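Local atomic coordinates of GPI-anchored protein LLG1 (Arabidopsis thaliana, PDB entry 6A5D), a protein that probably acts as a membrane-tethered co-receptor that helps receptor kinases perceive secreted RALF peptides at the plant cell surface. Residues 54-57 with 58-62. Residues are numbered along the deposited sequence; the frame is centred on the assembly and turned at random.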
ATOM      1  N   GLY A  54       7.198   1.688  -5.688  1.00 10.16           N
ATOM      2  CA  GLY A  54       7.259   3.137  -5.570  1.00 10.59           C
ATOM      3  C   GLY A  54       5.886   3.780  -5.578  1.00 11.76           C
ATOM      4  O   GLY A  54       5.627   4.704  -4.806  1.00  9.23           O
ATOM      5  N   ALA A  55       4.992   3.301  -6.442  1.00  8.24           N
ATOM      6  CA  ALA A  55       3.647   3.870  -6.511  1.00 10.05           C
ATOM      7  C   ALA A  55       2.872   3.584  -5.233  1.00  9.83           C
ATOM      8  O   ALA A  55       2.120   4.439  -4.741  1.00 11.01           O
ATOM      9  CB  ALA A  55       2.915   3.292  -7.720  1.00 11.48           C
ATOM     10  N   PHE A  56       3.034   2.377  -4.694  1.00  8.62           N
ATOM     11  CA  PHE A  56       2.396   2.020  -3.435  1.00  8.31           C
ATOM     12  C   PHE A  56       2.888   2.899  -2.288  1.00  9.61           C
ATOM     13  O   PHE A  56       2.077   3.385  -1.485  1.00 11.25           O
ATOM     14  CB  PHE A  56       2.666   0.542  -3.162  1.00  9.04           C
ATOM     15  CG  PHE A  56       2.332   0.103  -1.775  1.00  7.93           C
ATOM     16  CD1 PHE A  56       1.025   0.104  -1.326  1.00 11.71           C
ATOM     17  CD2 PHE A  56       3.332  -0.317  -0.910  1.00  9.58           C
ATOM     18  CE1 PHE A  56       0.714  -0.307  -0.049  1.00 11.51           C
ATOM     19  CE2 PHE A  56       3.019  -0.740   0.369  1.00 10.03           C
ATOM     20  CZ  PHE A  56       1.702  -0.719   0.802  1.00 10.07           C
ATOM     21  N   LYS A  57       4.214   3.114  -2.190  1.00  8.76           N
ATOM     22  CA  LYS A  57       4.756   4.014  -1.173  1.00  9.42           C
ATOM     23  C   LYS A  57       4.251   5.431  -1.379  1.00  8.84           C
ATOM     24  O   LYS A  57       3.852   6.101  -0.419  1.00  9.72           O
ATOM     25  CB  LYS A  57       6.284   3.984  -1.217  1.00  9.56           C
ATOM     26  CG  LYS A  57       6.848   2.729  -0.549  1.00 10.18           C
ATOM     27  CD  LYS A  57       8.369   2.619  -0.610  1.00  9.96           C
ATOM     28  CE  LYS A  57       8.822   1.343   0.085  1.00 10.24           C
ATOM     29  NZ  LYS A  57      10.315   1.262   0.204  1.00 10.87           N
ATOM     30  N   ASP A  58       4.204   5.890  -2.636  1.00  9.35           N
ATOM     31  CA  ASP A  58       3.693   7.232  -2.906  1.00  9.18           C
ATOM     32  C   ASP A  58       2.240   7.377  -2.457  1.00 10.38           C
ATOM     33  O   ASP A  58       1.839   8.435  -1.949  1.00  9.10           O
ATOM     34  CB  ASP A  58       3.866   7.580  -4.382  1.00 11.88           C
ATOM     35  CG  ASP A  58       5.299   7.943  -4.739  1.00 12.14           C
ATOM     36  OD1 ASP A  58       6.071   8.322  -3.834  1.00 12.98           O
ATOM     37  OD2 ASP A  58       5.655   7.867  -5.929  1.00 12.44           O
ATOM     38  N   PHE A  59       1.453   6.306  -2.600  1.00 10.73           N
ATOM     39  CA  PHE A  59       0.056   6.317  -2.172  1.00  8.44           C
ATOM     40  C   PHE A  59      -0.063   6.237  -0.654  1.00 10.35           C
ATOM     41  O   PHE A  59      -0.877   6.952  -0.048  1.00 10.94           O
ATOM     42  CB  PHE A  59      -0.686   5.126  -2.791  1.00 10.16           C
ATOM     43  CG  PHE A  59      -2.121   5.006  -2.328  1.00 10.50           C
ATOM     44  CD1 PHE A  59      -3.135   5.662  -3.021  1.00  9.31           C
ATOM     45  CD2 PHE A  59      -2.455   4.258  -1.200  1.00 10.66           C
ATOM     46  CE1 PHE A  59      -4.460   5.563  -2.593  1.00  9.55           C
ATOM     47  CE2 PHE A  59      -3.779   4.159  -0.767  1.00 10.71           C
ATOM     48  CZ  PHE A  59      -4.777   4.823  -1.456  1.00 11.27           C
ATOM     49  N   ALA A  60       0.728   5.362  -0.027  1.00 10.65           N
ATOM     50  CA  ALA A  60       0.457   4.897   1.326  1.00 10.30           C
ATOM     51  C   ALA A  60       1.299   5.591   2.380  1.00  9.56           C
ATOM     52  O   ALA A  60       0.840   5.758   3.507  1.00 10.36           O
ATOM     53  CB  ALA A  60       0.692   3.379   1.419  1.00  9.47           C
ATOM     54  N   CYS A  61       2.506   6.018   2.031  1.00 10.56           N
ATOM     55  CA  CYS A  61       3.373   6.660   3.010  1.00 10.21           C
ATOM     56  C   CYS A  61       2.770   7.890   3.686  1.00 12.38           C
ATOM     57  O   CYS A  61       3.108   8.125   4.860  1.00 10.72           O
ATOM     58  CB  CYS A  61       4.741   6.968   2.395  1.00  8.49           C
ATOM     59  SG  CYS A  61       5.736   5.483   2.132  1.00 74.81           S
ATOM     60  N   PRO A  62       1.905   8.691   3.054  1.00 10.35           N
ATOM     61  CA  PRO A  62       1.283   9.792   3.807  1.00 11.10           C
ATOM     62  C   PRO A  62       0.422   9.324   4.966  1.00 11.43           C
ATOM     63  O   PRO A  62       0.040  10.149   5.802  1.00 12.54           O
ATOM     64  CB  PRO A  62       0.495  10.587   2.755  1.00 11.05           C
ATOM     65  CG  PRO A  62       0.930  10.077   1.420  1.00 11.93           C
ATOM     66  CD  PRO A  62       1.645   8.767   1.599  1.00 10.73           C
TER
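The carbonyl oxygen of Lys57 takes two backbone donors: a hydrogen bond of 2.8 Å from Cys61 N, with an N-H...O angle of 159°, and a weak one from Ala60 N at 3.2 Å. Ala60 N is itself shared, for it gives its shorter bond, 2.8 Å long, to Phe56 O. Just before these in the chain, Phe59 N and Asp58 N donate to Ala55 O and Gly54 O, so the i to i+4 ladder runs unbroken from Gly54 to Cys61. Pro62, which has no N-H to offer, brings only its CD near Lys57 O.

Side chains one turn apart pair along the flanks. On the buried flank the methyl CB of Ala60 lies over one face of the Phe56 ring, 4.0 Å from CE1; CG of Phe56 is anti to the backbone N (chi1 167°), which sets the ring beside this methyl, where it also meets Phe93 and side chains of helix 74-86. Phe59 leaves the axis in another direction, its ring stacked with Tyr35. On the flank of Lys57, Cys61 SG rests 3.7 Å from Lys57 CB and touches CG less closely. Beyond CG the lysine chain is extended and leads off from the sulfur, and its NZ hydrogen-bonds to the carbonyl oxygens of Gly103 and Glu105, close in sequence to Cys106, the disulfide partner of Cys61. Lysine and disulfide therefore tie the same helical turn to the same C-terminal segment. Here the amphipathic 54-60 part of the alpha-helix 49-60 gives way to a 3-10 segment beginning at Cys61, within a small fold of helices and long loops, without strands, cross-linked by disulfides.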